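Local coordinates for putative fructosamine-3-kinase (Thermobifida fusca YX, PDB 3F7W), which is a putative fructosamine-3-kinase that probably transfers phosphate, as family relatives do, at residues A60-L65 against R85-E90; E100-F105 against D235-A240; M225-G230 against L257-P262. All coordinates share one frame; numbering follows the deposited sequence.

Interaction 1 (A60-L65 against R85-E90). With EDO (1,2-ethanediol), chain G.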
loop_
_atom_site.group_PDB
_atom_site.type_symbol
_atom_site.label_atom_id
_atom_site.label_comp_id
_atom_site.label_asym_id
_atom_site.label_seq_id
_atom_site.Cartn_x
_atom_site.Cartn_y
_atom_site.Cartn_z
ATOM N N ALA A 60 -11.238 5.290 -1.954
ATOM C CA ALA A 60 -9.893 5.031 -2.473
ATOM C C ALA A 60 -9.511 3.563 -2.297
ATOM O O ALA A 60 -8.896 2.945 -3.198
ATOM C CB ALA A 60 -8.852 5.958 -1.745
ATOM N N GLU A 61 -9.854 2.997 -1.148
ATOM C CA GLU A 61 -9.568 1.600 -0.885
ATOM C C GLU A 61 -10.508 0.676 -1.715
ATOM O O GLU A 61 -10.024 -0.284 -2.293
ATOM C CB GLU A 61 -9.641 1.259 0.596
ATOM C CG GLU A 61 -9.121 -0.199 0.837
ATOM C CD GLU A 61 -8.939 -0.633 2.263
ATOM O OE1 GLU A 61 -8.920 0.198 3.175
ATOM O OE2 GLU A 61 -8.805 -1.867 2.461
ATOM N N ALA A 62 -11.806 0.969 -1.752
ATOM C CA ALA A 62 -12.763 0.110 -2.509
ATOM C C ALA A 62 -12.364 0.074 -3.995
ATOM O O ALA A 62 -12.311 -1.012 -4.628
ATOM C CB ALA A 62 -14.221 0.581 -2.332
ATOM N N LEU A 63 -12.117 1.250 -4.562
ATOM C CA LEU A 63 -11.743 1.352 -5.980
ATOM C C LEU A 63 -10.365 0.757 -6.212
ATOM O O LEU A 63 -10.115 0.092 -7.237
ATOM C CB LEU A 63 -11.825 2.787 -6.479
ATOM C CG LEU A 63 -13.235 3.442 -6.498
ATOM C CD1 LEU A 63 -13.207 4.775 -7.243
ATOM C CD2 LEU A 63 -14.280 2.519 -7.113
ATOM N N GLY A 64 -9.457 0.977 -5.263
ATOM C CA GLY A 64 -8.102 0.453 -5.382
ATOM C C GLY A 64 -8.097 -1.065 -5.310
ATOM O O GLY A 64 -7.408 -1.704 -6.075
ATOM N N LEU A 65 -8.910 -1.635 -4.421
ATOM C CA LEU A 65 -9.029 -3.096 -4.340
ATOM C C LEU A 65 -9.587 -3.679 -5.651
ATOM O O LEU A 65 -9.079 -4.702 -6.153
ATOM C CB LEU A 65 -9.903 -3.514 -3.157
ATOM C CG LEU A 65 -9.334 -3.437 -1.747
ATOM C CD1 LEU A 65 -10.432 -3.560 -0.650
ATOM C CD2 LEU A 65 -8.204 -4.471 -1.527
ATOM N N ARG A 85 -18.743 5.056 4.494
ATOM C CA ARG A 85 -18.615 4.768 5.956
ATOM C C ARG A 85 -18.128 3.332 6.279
ATOM O O ARG A 85 -17.764 3.049 7.432
ATOM C CB ARG A 85 -19.989 4.882 6.648
ATOM C CG ARG A 85 -20.926 6.001 6.227
ATOM C CD ARG A 85 -20.399 7.334 6.680
ATOM N NE ARG A 85 -20.191 7.365 8.125
ATOM C CZ ARG A 85 -19.562 8.345 8.762
ATOM N NH1 ARG A 85 -19.052 9.382 8.096
ATOM N NH2 ARG A 85 -19.405 8.267 10.051
ATOM N N THR A 86 -18.217 2.425 5.290
ATOM C CA THR A 86 -18.170 0.969 5.540
ATOM C C THR A 86 -17.484 0.285 4.354
ATOM O O THR A 86 -17.713 0.642 3.190
ATOM C CB THR A 86 -19.562 0.383 5.677
ATOM O OG1 THR A 86 -20.391 1.256 6.454
ATOM C CG2 THR A 86 -19.551 -1.011 6.315
ATOM N N LEU A 87 -16.621 -0.669 4.654
ATOM C CA LEU A 87 -15.993 -1.473 3.622
ATOM C C LEU A 87 -15.974 -2.921 4.128
ATOM O O LEU A 87 -15.421 -3.192 5.193
ATOM C CB LEU A 87 -14.584 -0.946 3.324
ATOM C CG LEU A 87 -13.695 -1.706 2.339
ATOM C CD1 LEU A 87 -14.358 -1.883 0.979
ATOM C CD2 LEU A 87 -12.306 -1.018 2.181
ATOM N N ALA A 88 -16.657 -3.801 3.391
ATOM C CA ALA A 88 -16.822 -5.233 3.721
ATOM C C ALA A 88 -16.126 -6.041 2.623
ATOM O O ALA A 88 -16.419 -5.852 1.425
ATOM C CB ALA A 88 -18.285 -5.626 3.769
HETATM N N MSE A 89 -15.208 -6.908 3.038
HETATM C CA MSE A 89 -14.423 -7.703 2.136
HETATM C C MSE A 89 -14.243 -9.098 2.656
HETATM O O MSE A 89 -14.554 -9.410 3.799
HETATM C CB MSE A 89 -13.050 -7.059 1.918
HETATM C CG MSE A 89 -12.134 -7.117 3.074
HETATM SE SE MSE A 89 -10.490 -6.154 2.636
HETATM C CE MSE A 89 -11.324 -4.391 2.626
ATOM N N GLU A 90 -13.677 -9.934 1.796
ATOM C CA GLU A 90 -13.290 -11.286 2.138
ATOM C C GLU A 90 -12.422 -11.340 3.409
ATOM O O GLU A 90 -11.472 -10.559 3.562
ATOM C CB GLU A 90 -12.554 -11.815 0.903
ATOM C CG GLU A 90 -12.030 -13.175 0.949
ATOM C CD GLU A 90 -11.364 -13.556 -0.386
ATOM O OE1 GLU A 90 -11.192 -12.678 -1.288
ATOM O OE2 GLU A 90 -11.007 -14.747 -0.510
HETATM C C1 EDO G . -9.849 2.687 5.714
HETATM O O1 EDO G . -8.577 2.055 5.903
HETATM C C2 EDO G . -9.770 3.501 4.462
HETATM O O2 EDO G . -9.667 2.547 3.433
#
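Glu-61 reaches out from helix 57-68 and crosses the side chain of Leu-87 on strand 86-90 at about a right angle. Its CB starts 3.8 Å from Leu-87 CD2 and also lies close to the ethanediol. CG comes nearer to the same methyl, and CD nearer still, 3.4 Å from Leu-87 CD2. With CG anti to the backbone N (chi1 -172°) and extended beyond it, the chain lays its carboxylate against that methyl. There its oxygens part company: OE2 touches both Leu-87 CD2 and, at 3.6 Å, CE of selenomethionine Met-89, whereas OE1 forms a salt bridge with Lys-45 NZ. The ethanediol also bonds to OE1, through O2 at a doubtfully short distance and weakly through O1. Alongside, the contact is apolar. Leu-65 CD1 presses on Met-89 CE at 3.5 Å, tighter than usual for two carbons; the bend at chi3 (69°) turns that methyl to its place. Ala-62 CB meets the other leucine branch, Leu-87 CD1, at 4.1 Å; both residues also touch Trp-82 of strand 79-83, and Leu-87 touches Val-79 as well. A helix glutamate paired with a lysine of strand 41-46 is consistent with the Lys-Glu pair in the N-terminal lobe of protein-kinase-like folds.

Interaction 2 (E100-F105 against D235-A240)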
loop_
_atom_site.group_PDB
_atom_site.type_symbol
_atom_site.label_atom_id
_atom_site.label_comp_id
_atom_site.label_asym_id
_atom_site.label_seq_id
_atom_site.Cartn_x
_atom_site.Cartn_y
_atom_site.Cartn_z
ATOM N N GLU A 100 7.270 -22.291 0.322
ATOM C CA GLU A 100 6.386 -22.639 -0.790
ATOM C C GLU A 100 5.398 -21.515 -1.114
ATOM O O GLU A 100 5.164 -21.181 -2.282
ATOM C CB GLU A 100 5.600 -23.904 -0.447
ATOM C CG GLU A 100 6.447 -25.181 -0.276
ATOM C CD GLU A 100 7.235 -25.312 1.049
ATOM O OE1 GLU A 100 6.867 -24.745 2.113
ATOM O OE2 GLU A 100 8.255 -26.036 1.008
ATOM N N ALA A 101 4.811 -20.953 -0.070
ATOM C CA ALA A 101 3.883 -19.829 -0.214
ATOM C C ALA A 101 4.633 -18.602 -0.735
ATOM O O ALA A 101 4.093 -17.818 -1.499
ATOM C CB ALA A 101 3.236 -19.520 1.145
ATOM N N ALA A 102 5.876 -18.436 -0.293
ATOM C CA ALA A 102 6.688 -17.295 -0.693
ATOM C C ALA A 102 6.952 -17.294 -2.194
ATOM O O ALA A 102 6.822 -16.248 -2.857
ATOM C CB ALA A 102 8.011 -17.245 0.077
ATOM N N GLU A 103 7.334 -18.444 -2.729
ATOM C CA GLU A 103 7.528 -18.559 -4.177
ATOM C C GLU A 103 6.242 -18.248 -4.933
ATOM O O GLU A 103 6.238 -17.517 -5.939
ATOM C CB GLU A 103 8.010 -19.957 -4.535
ATOM C CG GLU A 103 9.335 -20.322 -3.910
ATOM C CD GLU A 103 9.718 -21.764 -4.213
ATOM O OE1 GLU A 103 9.270 -22.273 -5.269
ATOM O OE2 GLU A 103 10.451 -22.373 -3.394
ATOM N N ARG A 104 5.126 -18.748 -4.419
ATOM C CA ARG A 104 3.857 -18.540 -5.093
ATOM C C ARG A 104 3.461 -17.053 -5.022
ATOM O O ARG A 104 2.993 -16.480 -6.005
ATOM C CB ARG A 104 2.797 -19.447 -4.488
ATOM C CG ARG A 104 3.065 -20.949 -4.778
ATOM C CD ARG A 104 1.953 -21.817 -4.232
ATOM N NE ARG A 104 0.765 -21.581 -5.040
ATOM C CZ ARG A 104 0.487 -22.218 -6.176
ATOM N NH1 ARG A 104 1.296 -23.174 -6.645
ATOM N NH2 ARG A 104 -0.620 -21.896 -6.845
ATOM N N PHE A 105 3.746 -16.420 -3.892
ATOM C CA PHE A 105 3.428 -14.999 -3.701
ATOM C C PHE A 105 4.231 -14.118 -4.656
ATOM O O PHE A 105 3.717 -13.143 -5.180
ATOM C CB PHE A 105 3.660 -14.617 -2.253
ATOM C CG PHE A 105 3.326 -13.194 -1.932
ATOM C CD1 PHE A 105 2.133 -12.617 -2.372
ATOM C CD2 PHE A 105 4.228 -12.402 -1.220
ATOM C CE1 PHE A 105 1.834 -11.282 -2.045
ATOM C CE2 PHE A 105 3.930 -11.105 -0.909
ATOM C CZ PHE A 105 2.728 -10.535 -1.343
ATOM N N ASP A 235 13.813 -13.111 0.033
ATOM C CA ASP A 235 14.581 -13.472 -1.155
ATOM C C ASP A 235 13.861 -14.490 -2.042
ATOM O O ASP A 235 13.954 -14.410 -3.268
ATOM C CB ASP A 235 15.963 -14.000 -0.770
ATOM C CG ASP A 235 16.882 -12.910 -0.276
ATOM O OD1 ASP A 235 16.675 -11.754 -0.667
ATOM O OD2 ASP A 235 17.817 -13.223 0.490
ATOM N N ARG A 236 13.142 -15.437 -1.441
ATOM C CA ARG A 236 12.339 -16.372 -2.237
ATOM C C ARG A 236 11.215 -15.678 -2.995
ATOM O O ARG A 236 10.927 -16.045 -4.131
ATOM C CB ARG A 236 11.733 -17.470 -1.395
ATOM C CG ARG A 236 12.715 -18.556 -1.021
ATOM C CD ARG A 236 12.000 -19.727 -0.376
ATOM N NE ARG A 236 12.872 -20.895 -0.189
ATOM C CZ ARG A 236 13.776 -21.024 0.779
ATOM N NH1 ARG A 236 13.984 -20.051 1.664
ATOM N NH2 ARG A 236 14.492 -22.142 0.861
ATOM N N VAL A 237 10.584 -14.688 -2.368
ATOM C CA VAL A 237 9.528 -13.918 -3.036
ATOM C C VAL A 237 10.145 -13.180 -4.208
ATOM O O VAL A 237 9.630 -13.261 -5.301
ATOM C CB VAL A 237 8.822 -12.916 -2.097
ATOM C CG1 VAL A 237 7.823 -11.987 -2.890
ATOM C CG2 VAL A 237 8.122 -13.678 -0.916
ATOM N N ARG A 238 11.245 -12.464 -3.970
ATOM C CA ARG A 238 11.896 -11.674 -5.030
ATOM C C ARG A 238 12.456 -12.539 -6.139
ATOM O O ARG A 238 12.351 -12.174 -7.294
ATOM C CB ARG A 238 13.016 -10.777 -4.461
ATOM C CG ARG A 238 12.475 -9.604 -3.676
ATOM C CD ARG A 238 13.528 -8.527 -3.421
ATOM N NE ARG A 238 14.635 -9.048 -2.616
ATOM C CZ ARG A 238 15.369 -8.321 -1.779
ATOM N NH1 ARG A 238 15.160 -7.017 -1.606
ATOM N NH2 ARG A 238 16.333 -8.909 -1.118
ATOM N N ASP A 239 13.063 -13.676 -5.799
ATOM C CA ASP A 239 13.562 -14.603 -6.805
ATOM C C ASP A 239 12.454 -15.132 -7.714
ATOM O O ASP A 239 12.607 -15.159 -8.936
ATOM C CB ASP A 239 14.285 -15.801 -6.151
ATOM C CG ASP A 239 15.635 -15.435 -5.557
ATOM O OD1 ASP A 239 16.112 -14.304 -5.760
ATOM O OD2 ASP A 239 16.212 -16.296 -4.861
ATOM N N ALA A 240 11.349 -15.567 -7.113
ATOM C CA ALA A 240 10.180 -16.043 -7.877
ATOM C C ALA A 240 9.589 -14.900 -8.720
ATOM O O ALA A 240 9.322 -15.079 -9.898
ATOM C CB ALA A 240 9.143 -16.661 -6.951
#
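Ala-102 and Val-237 are the closest CA pair of segments 100-105 and 235-240, 5.0 Å apart. The axes of these short segments approach to 7.2 Å and cross at -37°, close packing made possible by alanines on both sides. The apolar contacts centre on Val-237. Its CG2 lies 3.7 Å from Ala-102 CB, and its CG1, anti to the backbone N (chi1 173°), reaches the ring of Phe-105 at CD2, 4.0 Å away. Backbone oxygens are drawn in as well: Val-237 CA points its hydrogen at Ala-102 O in a CA-H...O contact of 3.6 Å, and Ala-240 CB sits only 3.2 Å from Glu-103 O. No salt bridge crosses the contact: Glu-103 OE2 stays 4.3 Å from Arg-236 NE, near the guanidinium plane, at the exposed border. A true salt bridge runs within one helix, one turn apart, where Arg-238 NH2 meets Asp-235 OD1 at 2.9 Å. Around the pair, Trp-202 and Val-200 of strand 200-203 pack against Ala-102 and Phe-105 respectively, Val-237 also touches Leu-109 further along helix 99-114, and Arg-238 leans on helix 251-270.

Interaction 3 (M225-G230 against L257-P262)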
loop_
_atom_site.group_PDB
_atom_site.type_symbol
_atom_site.label_atom_id
_atom_site.label_comp_id
_atom_site.label_asym_id
_atom_site.label_seq_id
_atom_site.Cartn_x
_atom_site.Cartn_y
_atom_site.Cartn_z
HETATM N N MSE A 225 9.352 -1.700 -0.399
HETATM C CA MSE A 225 8.605 -1.639 0.858
HETATM C C MSE A 225 8.689 -2.968 1.590
HETATM O O MSE A 225 8.793 -2.993 2.820
HETATM C CB MSE A 225 7.140 -1.231 0.632
HETATM C CG MSE A 225 6.351 -1.010 1.871
HETATM SE SE MSE A 225 7.099 0.525 2.865
HETATM C CE MSE A 225 5.519 1.100 3.936
ATOM N N LEU A 226 8.629 -4.071 0.846
ATOM C CA LEU A 226 8.848 -5.402 1.456
ATOM C C LEU A 226 10.221 -5.462 2.133
ATOM O O LEU A 226 10.369 -5.974 3.245
ATOM C CB LEU A 226 8.697 -6.518 0.421
ATOM C CG LEU A 226 7.269 -6.755 -0.087
ATOM C CD1 LEU A 226 7.332 -7.764 -1.261
ATOM C CD2 LEU A 226 6.351 -7.234 1.078
ATOM N N ALA A 227 11.222 -4.884 1.477
ATOM C CA ALA A 227 12.557 -4.863 1.991
ATOM C C ALA A 227 12.691 -3.919 3.195
ATOM O O ALA A 227 13.372 -4.252 4.141
ATOM C CB ALA A 227 13.568 -4.481 0.856
ATOM N N LEU A 228 12.032 -2.764 3.158
ATOM C CA LEU A 228 12.249 -1.738 4.169
ATOM C C LEU A 228 12.006 -2.256 5.593
ATOM O O LEU A 228 12.829 -2.050 6.485
ATOM C CB LEU A 228 11.381 -0.539 3.875
ATOM C CG LEU A 228 11.478 0.680 4.803
ATOM C CD1 LEU A 228 12.897 1.156 4.891
ATOM C CD2 LEU A 228 10.595 1.802 4.274
ATOM N N PHE A 229 10.867 -2.898 5.818
ATOM C CA PHE A 229 10.558 -3.455 7.149
ATOM C C PHE A 229 10.710 -4.971 7.182
ATOM O O PHE A 229 10.442 -5.625 8.194
ATOM C CB PHE A 229 9.173 -3.014 7.604
ATOM C CG PHE A 229 9.052 -1.525 7.686
ATOM C CD1 PHE A 229 9.490 -0.846 8.806
ATOM C CD2 PHE A 229 8.572 -0.804 6.605
ATOM C CE1 PHE A 229 9.434 0.540 8.851
ATOM C CE2 PHE A 229 8.495 0.577 6.649
ATOM C CZ PHE A 229 8.947 1.242 7.793
ATOM N N GLY A 230 11.188 -5.521 6.079
ATOM C CA GLY A 230 11.516 -6.943 6.004
ATOM C C GLY A 230 10.264 -7.773 5.746
ATOM O O GLY A 230 9.143 -7.290 5.901
ATOM N N LEU A 257 16.165 4.627 -2.925
ATOM C CA LEU A 257 15.426 5.664 -3.648
ATOM C C LEU A 257 13.946 5.449 -3.472
ATOM O O LEU A 257 13.204 6.372 -3.129
ATOM C CB LEU A 257 15.788 5.648 -5.139
ATOM C CG LEU A 257 15.017 6.602 -6.060
ATOM C CD1 LEU A 257 15.292 8.041 -5.709
ATOM C CD2 LEU A 257 15.358 6.296 -7.530
ATOM N N HIS A 258 13.524 4.205 -3.687
ATOM C CA HIS A 258 12.110 3.837 -3.600
ATOM C C HIS A 258 11.530 3.764 -2.192
ATOM O O HIS A 258 10.308 3.664 -2.044
ATOM C CB HIS A 258 11.861 2.522 -4.323
ATOM C CG HIS A 258 11.987 2.639 -5.805
ATOM N ND1 HIS A 258 11.040 3.274 -6.576
ATOM C CD2 HIS A 258 12.956 2.229 -6.657
ATOM C CE1 HIS A 258 11.417 3.250 -7.838
ATOM N NE2 HIS A 258 12.579 2.626 -7.917
ATOM N N GLN A 259 12.405 3.793 -1.185
ATOM C CA GLN A 259 12.014 3.802 0.205
ATOM C C GLN A 259 11.820 5.212 0.764
ATOM O O GLN A 259 11.322 5.375 1.878
ATOM C CB GLN A 259 13.062 3.045 1.042
ATOM C CG GLN A 259 13.064 1.543 0.753
ATOM C CD GLN A 259 14.142 0.747 1.466
ATOM O OE1 GLN A 259 15.174 1.291 1.866
ATOM N NE2 GLN A 259 13.933 -0.568 1.572
ATOM N N LEU A 260 12.187 6.230 -0.000
ATOM C CA LEU A 260 12.085 7.600 0.495
ATOM C C LEU A 260 10.640 8.030 0.730
ATOM O O LEU A 260 10.337 8.646 1.752
ATOM C CB LEU A 260 12.819 8.577 -0.432
ATOM C CG LEU A 260 14.345 8.375 -0.494
ATOM C CD1 LEU A 260 14.969 9.359 -1.499
ATOM C CD2 LEU A 260 15.016 8.501 0.876
ATOM N N HIS A 261 9.743 7.662 -0.185
ATOM C CA HIS A 261 8.330 8.023 -0.035
ATOM C C HIS A 261 7.756 7.440 1.269
ATOM O O HIS A 261 7.267 8.197 2.101
ATOM C CB HIS A 261 7.499 7.577 -1.257
ATOM C CG HIS A 261 6.029 7.552 -0.996
ATOM N ND1 HIS A 261 5.298 8.706 -0.751
ATOM C CD2 HIS A 261 5.155 6.519 -0.913
ATOM C CE1 HIS A 261 4.034 8.373 -0.530
ATOM N NE2 HIS A 261 3.923 7.055 -0.615
ATOM N N PRO A 262 7.799 6.093 1.452
ATOM C CA PRO A 262 7.236 5.555 2.701
ATOM C C PRO A 262 7.896 6.101 3.925
ATOM O O PRO A 262 7.213 6.307 4.929
ATOM C CB PRO A 262 7.481 4.038 2.593
ATOM C CG PRO A 262 8.479 3.867 1.529
ATOM C CD PRO A 262 8.261 5.012 0.577
HETATM O O HOH W 1 15.975 -2.288 3.109
#
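Leu-228 meets Gln-259 and Pro-262 where the axes of segments 225-229 and 257-262 pass 9.7 Å apart at a steep crossing angle of -76°, the nearest CA atoms within the segments being those of Met-225 and Gln-259, 6.5 Å apart. Gln-259 does the bridging. Its CG lies beside the backbone N (chi1 -69°) and the chain runs out extended, which brings the amide to the flank of the other helix. There NE2 gives a hydrogen bond to Ala-224 O and another to a water 3.1 Å from NE2; the same water makes a weak bond to Ala-227 O. Two bonds on one amide nitrogen fix which way round the group sits. Leu-228 N also lies close to NE2, but both are donors and no bond joins them. The contact belongs to the helical C-terminal lobe of a protein-kinase-like fold: Met-225 also touches Asp-194 and Trp-196, in the loop after strand 189-191 whose His-Gly-Asp sequence probably corresponds to the catalytic loop of related kinases. Leu-228 wedges between the two partners offered by helix 251-270. Its CB packs 3.4 Å from Gln-259 NE2, its CD1 stands 3.7 Å from the amide carbon CD of Gln-259, and its other methyl, CD2, meets Pro-262 CG at 4.0 Å. Selenomethionine Met-225 supplies the second contact on the proline. Bent at chi2 (64°), it slides past Pro-262 in the opposite sense, and its SE comes to 3.5 Å from Pro-262 CB. Helix 251-270 is kinked here: Pro-262 has no N-H to give to the preceding turn, and the N-H of His-261 goes instead to Tyr-145 OH on helix 141-159. Leu-260, pointing away, packs against helices 141-159 and 275-286.

In the fold
From the N terminus, interaction 1 comes first and closes the shortest loop, folding helix 57-68 back on strand 86-90 of the five-stranded sheet in the N-terminal lobe. It is complete before the others open, and lies across the centre of the chain from interaction 3. Helix 99-114 follows that strand and starts interaction 2, whose loop of 129 residues returns at helix 234-244. Before it closes, helix 219-229 opens interaction 3, which ends only on helix 251-270; these two contacts therefore cross. They also touch, Arg-238 NH1 lying 3.9 Å from Ala-227 CB, so helices 99-114, 219-229, 234-244 and 251-270 form one connected body.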